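Long-range contacts in phenylurea hydrolase B (Mycobacterium brisbanense, PDB 4WHB), which probably hydrolyses carbon-nitrogen bonds other than peptide bonds, as a zinc-dependent amidohydrolase-superfamily enzyme acting on phenylurea herbicides such as diuron: residues L185-V190 against R233-V238; A5-T10 against D51-W56; A85-R90 against P454-H459. One frame throughout, in Å; residues are numbered along the deposited sequence.

From the N terminus, contact 2 closes first: 5-10 meets 51-56 after forty intervening residues, part strand and no helix, and it joins the small four-stranded sheet to the start of the barrel. Contact 3 opens next at 85-90 and shuts only near the C terminus, where 454-459 comes against this loop between helices 80-85 and 91-104, so its span takes in most of the chain. Contact 1 lies wholly within that span, pairing helices 187-198 and 233-246, and no two contacts cross. The centres of contacts 1 and 2 are about 54 Å apart, on opposite sides of the chain's centre, and that of contact 3 is 38 to 39 Å from either.

Contact 1 (L185-V190 against R233-V238); sequences LPRKEV and RPVLEV
The first turns of helices 187-198 and 233-246 meet here, R187 and V190 on one against P234, V235 and V238 on the other. R187 does most of the work. Its CG is tucked between the backbone N and the carbonyl carbon (chi1 56°) and the chain bends at the next bond, which lays the aliphatic part across V235: CG2 of V235 is 3.8 Å from R187 CB and 3.9 Å from R187 CD. From there the guanidinium reaches the proline ring, with NH1 of R187 obliquely beside CB of P234. V238 meets the same CB from another side, its CG2 4.0 Å from R187 CB. A turn beyond R187, V190 crosses V235 at about a right angle, CG2 of V190 lying 4.2 Å from CG1 of V235. No hydrogen bond links the two segments, so the joint is methyls, methylenes and the proline ring, the guanidinium lying against the last. R187 also faces the second subunit, whose E258 forms a long, weak ion pair with NH1 and packs on V235. Strand 205-208 comes between the two helices in sequence and 250-253 follows the second, in TIM-barrel order, while L236 packs on V209, just past the first strand.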
loop_
_atom_site.group_PDB
_atom_site.type_symbol
_atom_site.label_atom_id
_atom_site.label_comp_id
_atom_site.label_asym_id
_atom_site.label_seq_id
_atom_site.Cartn_x
_atom_site.Cartn_y
_atom_site.Cartn_z
ATOM N N LEU C 185 17.315 0.698 -23.895
ATOM C CA LEU C 185 17.729 0.277 -25.210
ATOM C C LEU C 185 18.800 1.149 -25.918
ATOM O O LEU C 185 18.963 2.350 -25.617
ATOM C CB LEU C 185 16.498 0.141 -26.096
ATOM C CG LEU C 185 15.444 1.212 -25.907
ATOM C CD1 LEU C 185 15.813 2.379 -26.785
ATOM C CD2 LEU C 185 14.020 0.720 -26.184
ATOM N N PRO C 186 19.546 0.527 -26.872
ATOM C CA PRO C 186 20.639 1.198 -27.566
ATOM C C PRO C 186 20.153 2.342 -28.446
ATOM O O PRO C 186 19.080 2.238 -29.069
ATOM C CB PRO C 186 21.221 0.078 -28.424
ATOM C CG PRO C 186 20.082 -0.850 -28.671
ATOM C CD PRO C 186 19.386 -0.864 -27.354
ATOM N N ARG C 187 20.943 3.419 -28.510
ATOM C CA ARG C 187 20.538 4.631 -29.251
ATOM C C ARG C 187 20.196 4.403 -30.716
ATOM O O ARG C 187 19.487 5.205 -31.314
ATOM C CB ARG C 187 21.638 5.679 -29.136
ATOM C CG ARG C 187 22.987 5.190 -29.616
ATOM C CD ARG C 187 24.006 5.361 -28.516
ATOM N NE ARG C 187 25.320 4.811 -28.873
ATOM C CZ ARG C 187 26.403 4.921 -28.102
ATOM N NH1 ARG C 187 26.342 5.558 -26.947
ATOM N NH2 ARG C 187 27.568 4.419 -28.486
ATOM N N LYS C 188 20.728 3.319 -31.276
ATOM C CA LYS C 188 20.420 2.881 -32.636
ATOM C C LYS C 188 18.907 2.870 -32.854
ATOM O O LYS C 188 18.347 3.609 -33.693
ATOM C CB LYS C 188 20.987 1.472 -32.880
ATOM C CG LYS C 188 22.488 1.346 -32.684
ATOM C CD LYS C 188 23.311 2.311 -33.550
ATOM C CE LYS C 188 23.863 3.488 -32.729
ATOM N NZ LYS C 188 23.891 4.751 -33.518
ATOM N N GLU C 189 18.255 2.050 -32.035
ATOM C CA GLU C 189 16.817 1.960 -32.027
ATOM C C GLU C 189 16.187 3.228 -31.478
ATOM O O GLU C 189 15.082 3.574 -31.869
ATOM C CB GLU C 189 16.391 0.764 -31.182
ATOM C CG GLU C 189 17.152 -0.540 -31.484
ATOM C CD GLU C 189 16.636 -1.666 -30.648
ATOM O OE1 GLU C 189 17.366 -2.150 -29.760
ATOM O OE2 GLU C 189 15.458 -2.027 -30.864
ATOM N N VAL C 190 16.852 3.927 -30.562
ATOM C CA VAL C 190 16.308 5.203 -30.088
ATOM C C VAL C 190 16.199 6.122 -31.318
ATOM O O VAL C 190 15.101 6.579 -31.688
ATOM C CB VAL C 190 17.190 5.882 -29.035
ATOM C CG1 VAL C 190 16.497 7.135 -28.516
ATOM C CG2 VAL C 190 17.475 4.963 -27.868
ATOM N N ARG C 233 24.616 10.332 -21.868
ATOM C CA ARG C 233 25.011 11.602 -22.492
ATOM C C ARG C 233 25.089 11.411 -23.989
ATOM O O ARG C 233 24.568 12.254 -24.728
ATOM C CB ARG C 233 26.319 12.163 -21.910
ATOM C CG ARG C 233 27.019 13.168 -22.824
ATOM C CD ARG C 233 28.388 13.590 -22.284
ATOM N NE ARG C 233 28.313 14.606 -21.240
ATOM C CZ ARG C 233 27.980 15.887 -21.434
ATOM N NH1 ARG C 233 27.616 16.338 -22.631
ATOM N NH2 ARG C 233 27.964 16.719 -20.404
ATOM N N PRO C 234 25.731 10.316 -24.455
ATOM C CA PRO C 234 25.600 10.000 -25.901
ATOM C C PRO C 234 24.169 9.863 -26.428
ATOM O O PRO C 234 23.885 10.413 -27.488
ATOM C CB PRO C 234 26.347 8.674 -26.036
ATOM C CG PRO C 234 27.445 8.798 -25.022
ATOM C CD PRO C 234 26.878 9.606 -23.866
ATOM N N VAL C 235 23.278 9.158 -25.707
ATOM C CA VAL C 235 21.911 8.936 -26.189
ATOM C C VAL C 235 21.169 10.251 -26.291
ATOM O O VAL C 235 20.202 10.371 -27.048
ATOM C CB VAL C 235 21.156 7.913 -25.313
ATOM C CG1 VAL C 235 19.682 7.784 -25.699
ATOM C CG2 VAL C 235 21.822 6.560 -25.460
ATOM N N LEU C 236 21.627 11.260 -25.559
ATOM C CA LEU C 236 20.918 12.531 -25.490
ATOM C C LEU C 236 21.071 13.411 -26.715
ATOM O O LEU C 236 20.138 14.081 -27.093
ATOM C CB LEU C 236 21.354 13.275 -24.230
ATOM C CG LEU C 236 20.238 13.839 -23.361
ATOM C CD1 LEU C 236 19.073 12.883 -23.378
ATOM C CD2 LEU C 236 20.763 14.065 -21.952
ATOM N N GLU C 237 22.248 13.415 -27.337
ATOM C CA GLU C 237 22.430 14.129 -28.627
ATOM C C GLU C 237 21.708 13.413 -29.733
ATOM O O GLU C 237 21.219 14.039 -30.684
ATOM C CB GLU C 237 23.907 14.249 -29.038
ATOM C CG GLU C 237 24.560 15.592 -28.710
ATOM C CD GLU C 237 25.166 15.611 -27.326
ATOM O OE1 GLU C 237 24.787 14.725 -26.528
ATOM O OE2 GLU C 237 26.031 16.496 -27.055
ATOM N N VAL C 238 21.617 12.087 -29.601
ATOM C CA VAL C 238 21.026 11.272 -30.644
ATOM C C VAL C 238 19.592 11.691 -30.860
ATOM O O VAL C 238 19.029 11.406 -31.882
ATOM C CB VAL C 238 21.144 9.781 -30.282
ATOM C CG1 VAL C 238 20.086 8.915 -30.988
ATOM C CG2 VAL C 238 22.539 9.288 -30.594
#

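Contact 2 (A5-T10 against D51-W56); sequences AITNVT and DGNRRW
I6 opens the contact, its CG2 resting 4.4 Å from CA of G52. T7 then pairs with D51 as a parallel bridge, and its carbonyl O takes a weak hydrogen bond from G52 N at 2.8 Å. T7 OG1, set between its own N and carbonyl carbon (chi1 62°), comes within 4.0 Å of D51 CA and makes a weak hydrogen bond to V50 O. At N8 the chain turns a corner, in a left-handed backbone conformation. The N8 side chain crosses that of N53 at about a right angle, the amide planes 65° apart, and ND2 of N8 gives a weak 3.4 Å hydrogen bond to OD1 of N53. V9 follows, V9 CG1 lying 4.0 Å from W56 C. T10 ends the walk with a second parallel bridge, to W56. The two side chains run side by side, and T10 CB makes a CH-pi contact 4.2 Å from the centroid of the five-membered ring of W56, only 14° off its normal. Between the two bridges the register slips by two residues. The difference is taken up on the partner side by a type II turn from G52 to R55, closed by R55 N to G52 O at 3.2 Å. The R55 side chain folds back so that NH1 donates to N53 O at 2.9 Å, the oxygen lying in the guanidinium plane. The corner at N8 passes the chain from one sheet to the other: strand 4-7 sits between 23-27 and 48-51 in the small mixed sheet, while 9-11 runs beside 56-63 in the larger one, and W56 reaches L421 on strand 418-421.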
loop_
_atom_site.group_PDB
_atom_site.type_symbol
_atom_site.label_atom_id
_atom_site.label_comp_id
_atom_site.label_asym_id
_atom_site.label_seq_id
_atom_site.Cartn_x
_atom_site.Cartn_y
_atom_site.Cartn_z
ATOM N N ALA C 5 -10.546 48.773 -37.573
ATOM C CA ALA C 5 -9.621 49.783 -37.046
ATOM C C ALA C 5 -9.851 49.994 -35.563
ATOM O O ALA C 5 -10.975 50.197 -35.145
ATOM C CB ALA C 5 -9.732 51.101 -37.771
ATOM N N ILE C 6 -8.792 49.892 -34.759
ATOM C CA ILE C 6 -8.914 50.095 -33.331
ATOM C C ILE C 6 -8.243 51.404 -33.000
ATOM O O ILE C 6 -7.046 51.561 -33.134
ATOM C CB ILE C 6 -8.258 48.998 -32.515
ATOM C CG1 ILE C 6 -8.722 47.637 -32.982
ATOM C CG2 ILE C 6 -8.635 49.175 -31.052
ATOM C CD1 ILE C 6 -7.708 46.912 -33.856
ATOM N N THR C 7 -9.041 52.332 -32.523
ATOM C CA THR C 7 -8.670 53.729 -32.446
ATOM C C THR C 7 -8.412 54.233 -31.009
ATOM O O THR C 7 -9.063 53.769 -30.071
ATOM C CB THR C 7 -9.789 54.587 -33.049
ATOM O OG1 THR C 7 -10.999 54.410 -32.299
ATOM C CG2 THR C 7 -10.040 54.171 -34.488
ATOM N N ASN C 8 -7.495 55.199 -30.861
ATOM C CA ASN C 8 -7.220 55.821 -29.588
ATOM C C ASN C 8 -6.755 54.814 -28.524
ATOM O O ASN C 8 -7.181 54.861 -27.347
ATOM C CB ASN C 8 -8.463 56.556 -29.072
ATOM C CG ASN C 8 -8.126 57.846 -28.270
ATOM O OD1 ASN C 8 -6.973 58.127 -27.911
ATOM N ND2 ASN C 8 -9.152 58.644 -28.012
ATOM N N VAL C 9 -5.861 53.909 -28.928
ATOM C CA VAL C 9 -5.293 52.935 -28.005
ATOM C C VAL C 9 -4.006 53.511 -27.431
ATOM O O VAL C 9 -3.279 54.273 -28.088
ATOM C CB VAL C 9 -4.996 51.611 -28.704
ATOM C CG1 VAL C 9 -4.591 50.569 -27.709
ATOM C CG2 VAL C 9 -6.213 51.118 -29.508
ATOM N N THR C 10 -3.753 53.190 -26.164
ATOM C CA THR C 10 -2.486 53.479 -25.521
ATOM C C THR C 10 -1.688 52.164 -25.571
ATOM O O THR C 10 -1.987 51.197 -24.802
ATOM C CB THR C 10 -2.719 53.894 -24.080
ATOM O OG1 THR C 10 -3.843 54.770 -24.008
ATOM C CG2 THR C 10 -1.463 54.595 -23.540
ATOM N N ASP C 51 -13.678 50.928 -30.887
ATOM C CA ASP C 51 -13.331 52.103 -30.081
ATOM C C ASP C 51 -12.351 51.700 -28.999
ATOM O O ASP C 51 -12.653 50.865 -28.172
ATOM C CB ASP C 51 -14.590 52.717 -29.462
ATOM C CG ASP C 51 -14.284 53.906 -28.604
ATOM O OD1 ASP C 51 -14.102 54.998 -29.160
ATOM O OD2 ASP C 51 -14.232 53.758 -27.370
ATOM N N GLY C 52 -11.170 52.292 -28.997
ATOM C CA GLY C 52 -10.144 51.943 -28.015
ATOM C C GLY C 52 -9.890 52.977 -26.937
ATOM O O GLY C 52 -8.929 52.828 -26.187
ATOM N N ASN C 53 -10.736 54.001 -26.852
ATOM C CA ASN C 53 -10.584 55.014 -25.806
ATOM C C ASN C 53 -10.587 54.356 -24.417
ATOM O O ASN C 53 -11.275 53.332 -24.173
ATOM C CB ASN C 53 -11.706 56.058 -25.860
ATOM C CG ASN C 53 -12.091 56.458 -27.282
ATOM O OD1 ASN C 53 -11.406 56.110 -28.255
ATOM N ND2 ASN C 53 -13.201 57.171 -27.404
ATOM N N ARG C 54 -9.768 54.907 -23.524
ATOM C CA ARG C 54 -9.770 54.471 -22.142
ATOM C C ARG C 54 -9.400 53.006 -22.027
ATOM O O ARG C 54 -9.793 52.368 -21.071
ATOM C CB ARG C 54 -11.153 54.699 -21.489
ATOM C CG ARG C 54 -11.761 56.064 -21.729
ATOM C CD ARG C 54 -11.115 57.083 -20.797
ATOM N NE ARG C 54 -11.533 58.442 -21.091
ATOM C CZ ARG C 54 -11.206 59.089 -22.199
ATOM N NH1 ARG C 54 -10.489 58.527 -23.134
ATOM N NH2 ARG C 54 -11.610 60.322 -22.412
ATOM N N ARG C 55 -8.653 52.462 -22.979
ATOM C CA ARG C 55 -8.157 51.100 -22.845
ATOM C C ARG C 55 -6.686 50.957 -23.228
ATOM O O ARG C 55 -6.066 51.915 -23.662
ATOM C CB ARG C 55 -9.011 50.140 -23.678
ATOM C CG ARG C 55 -10.330 49.815 -23.019
ATOM C CD ARG C 55 -11.383 49.464 -24.026
ATOM N NE ARG C 55 -12.670 49.210 -23.353
ATOM C CZ ARG C 55 -13.421 50.155 -22.792
ATOM N NH1 ARG C 55 -13.050 51.418 -22.810
ATOM N NH2 ARG C 55 -14.571 49.839 -22.232
ATOM N N TRP C 56 -6.141 49.752 -23.071
ATOM C CA TRP C 56 -4.774 49.468 -23.420
ATOM C C TRP C 56 -4.765 48.337 -24.376
ATOM O O TRP C 56 -5.675 47.496 -24.397
ATOM C CB TRP C 56 -3.989 49.024 -22.185
ATOM C CG TRP C 56 -3.335 50.149 -21.500
ATOM C CD1 TRP C 56 -2.016 50.481 -21.543
ATOM C CD2 TRP C 56 -3.978 51.121 -20.682
ATOM N NE1 TRP C 56 -1.813 51.624 -20.821
ATOM C CE2 TRP C 56 -2.997 52.022 -20.266
ATOM C CE3 TRP C 56 -5.293 51.305 -20.256
ATOM C CZ2 TRP C 56 -3.287 53.118 -19.494
ATOM C CZ3 TRP C 56 -5.573 52.393 -19.447
ATOM C CH2 TRP C 56 -4.571 53.270 -19.059
#

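Contact 3 (A85-R90 against P454-H459); sequences ARWEGR and PLVTAH
W87 reaches from one loop to L455, V456 and A458 on the other. It is the third residue of a type II turn from A85 to E88. From CB, CG is set anti to the carbonyl carbon (chi1 -47°), and this carries the indole out toward the C-terminal segment. On the pyrrole side NE1 approaches V456 CG1 at 3.6 Å, and CE2 lies 4.0 Å from V456 CA. Farther out, CZ3 meets CB of L455 at 4.2 Å, and CH2, the tip, has A458 CB 4.4 Å away at the ring edge, near its plane. L455 CB and V456 N lie over one face, the latter toward the rim, while CG of R86 covers the centre of the opposite face. R90 adds a smaller contact: L455 CD2 lies over one face of its guanidinium, and CD1 is 3.8 Å from NH1 of R90. E97 on helix 91-104 receives the hydrogen bond of V456 N and a weak one from L455 N, holding the second loop in place. No hydrogen bond runs between the two loops themselves. Their union therefore rests on an indole sandwiched between an arginine chain and a backbone turn, and on leucine methyls against an arginine, with polar anchorage supplied from the helix alongside.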
loop_
_atom_site.group_PDB
_atom_site.type_symbol
_atom_site.label_atom_id
_atom_site.label_comp_id
_atom_site.label_asym_id
_atom_site.label_seq_id
_atom_site.Cartn_x
_atom_site.Cartn_y
_atom_site.Cartn_z
ATOM N N ALA C 85 -11.207 8.439 -17.309
ATOM C CA ALA C 85 -12.289 7.527 -17.668
ATOM C C ALA C 85 -13.550 8.282 -18.090
ATOM O O ALA C 85 -14.187 7.927 -19.051
ATOM C CB ALA C 85 -12.586 6.606 -16.489
ATOM N N ARG C 86 -13.910 9.318 -17.352
ATOM C CA ARG C 86 -14.885 10.298 -17.804
ATOM C C ARG C 86 -14.084 10.955 -18.889
ATOM O O ARG C 86 -12.859 10.992 -18.779
ATOM C CB ARG C 86 -15.194 11.319 -16.665
ATOM C CG ARG C 86 -16.615 11.924 -16.613
ATOM C CD ARG C 86 -16.903 12.477 -15.215
ATOM N NE ARG C 86 -17.887 13.575 -15.144
ATOM C CZ ARG C 86 -18.394 14.080 -14.005
ATOM N NH1 ARG C 86 -18.069 13.600 -12.864
ATOM N NH2 ARG C 86 -19.251 15.046 -13.977
ATOM N N TRP C 87 -14.722 11.439 -19.937
ATOM C CA TRP C 87 -13.985 12.231 -20.911
ATOM C C TRP C 87 -13.079 11.408 -21.837
ATOM O O TRP C 87 -12.370 11.998 -22.619
ATOM C CB TRP C 87 -13.062 13.302 -20.242
ATOM C CG TRP C 87 -13.644 14.124 -19.175
ATOM C CD1 TRP C 87 -13.046 14.479 -18.010
ATOM C CD2 TRP C 87 -14.940 14.697 -19.149
ATOM N NE1 TRP C 87 -13.891 15.246 -17.251
ATOM C CE2 TRP C 87 -15.073 15.377 -17.922
ATOM C CE3 TRP C 87 -16.021 14.678 -20.022
ATOM C CZ2 TRP C 87 -16.242 16.028 -17.558
ATOM C CZ3 TRP C 87 -17.168 15.346 -19.675
ATOM C CH2 TRP C 87 -17.276 16.012 -18.463
ATOM N N GLU C 88 -13.066 10.075 -21.766
ATOM C CA GLU C 88 -12.232 9.292 -22.679
ATOM C C GLU C 88 -12.879 9.217 -24.035
ATOM O O GLU C 88 -14.052 8.840 -24.158
ATOM C CB GLU C 88 -11.991 7.883 -22.212
ATOM C CG GLU C 88 -11.145 7.096 -23.221
ATOM C CD GLU C 88 -11.044 5.577 -22.917
ATOM O OE1 GLU C 88 -10.318 4.879 -23.651
ATOM O OE2 GLU C 88 -11.660 5.079 -21.935
ATOM N N GLY C 89 -12.100 9.558 -25.061
ATOM C CA GLY C 89 -12.571 9.485 -26.439
ATOM C C GLY C 89 -13.133 10.800 -26.900
ATOM O O GLY C 89 -13.104 11.090 -28.092
ATOM N N ARG C 90 -13.662 11.594 -25.973
ATOM C CA ARG C 90 -13.887 13.025 -26.246
ATOM C C ARG C 90 -12.760 13.908 -25.683
ATOM O O ARG C 90 -12.944 15.100 -25.563
ATOM C CB ARG C 90 -15.258 13.523 -25.781
ATOM C CG ARG C 90 -16.134 13.746 -26.993
ATOM C CD ARG C 90 -17.414 14.544 -26.777
ATOM N NE ARG C 90 -18.098 14.081 -25.586
ATOM C CZ ARG C 90 -18.860 14.851 -24.816
ATOM N NH1 ARG C 90 -19.052 16.144 -25.085
ATOM N NH2 ARG C 90 -19.416 14.334 -23.747
ATOM N N PRO C 454 -19.066 23.528 -22.344
ATOM C CA PRO C 454 -18.596 23.098 -21.036
ATOM C C PRO C 454 -18.569 21.558 -20.874
ATOM O O PRO C 454 -19.575 20.899 -21.034
ATOM C CB PRO C 454 -19.608 23.718 -20.075
ATOM C CG PRO C 454 -20.138 24.898 -20.767
ATOM C CD PRO C 454 -20.124 24.548 -22.243
ATOM N N LEU C 455 -17.403 21.018 -20.558
ATOM C CA LEU C 455 -17.183 19.576 -20.398
ATOM C C LEU C 455 -16.610 19.285 -19.028
ATOM O O LEU C 455 -17.331 18.855 -18.149
ATOM C CB LEU C 455 -16.225 19.035 -21.467
ATOM C CG LEU C 455 -16.775 18.339 -22.734
ATOM C CD1 LEU C 455 -17.608 19.280 -23.567
ATOM C CD2 LEU C 455 -15.649 17.758 -23.588
ATOM N N VAL C 456 -15.342 19.588 -18.827
ATOM C CA VAL C 456 -14.669 19.293 -17.562
ATOM C C VAL C 456 -15.097 20.247 -16.462
ATOM O O VAL C 456 -14.746 20.069 -15.304
ATOM C CB VAL C 456 -13.125 19.354 -17.699
ATOM C CG1 VAL C 456 -12.446 18.515 -16.651
ATOM C CG2 VAL C 456 -12.666 18.884 -19.077
ATOM N N THR C 457 -15.856 21.263 -16.821
ATOM C CA THR C 457 -16.417 22.185 -15.836
ATOM C C THR C 457 -17.868 21.788 -15.473
ATOM O O THR C 457 -18.638 22.554 -14.872
ATOM C CB THR C 457 -16.422 23.628 -16.366
ATOM O OG1 THR C 457 -15.417 23.796 -17.380
ATOM C CG2 THR C 457 -16.207 24.593 -15.180
ATOM N N ALA C 458 -18.248 20.573 -15.869
ATOM C CA ALA C 458 -19.575 20.038 -15.584
ATOM C C ALA C 458 -19.618 19.355 -14.225
ATOM O O ALA C 458 -19.137 18.207 -14.062
ATOM C CB ALA C 458 -19.970 19.044 -16.651
ATOM N N HIS C 459 -20.210 20.082 -13.266
ATOM C CA HIS C 459 -20.600 19.534 -11.939
ATOM C C HIS C 459 -21.942 20.173 -11.541
ATOM O O HIS C 459 -21.993 21.396 -11.451
ATOM C CB HIS C 459 -19.558 19.863 -10.845
ATOM C CG HIS C 459 -19.075 21.296 -10.869
ATOM N ND1 HIS C 459 -19.466 22.371 -11.595
ATOM C CD2 HIS C 459 -18.086 21.757 -10.033
ATOM C CE1 HIS C 459 -18.695 23.436 -11.198
ATOM N NE2 HIS C 459 -17.864 23.037 -10.262
#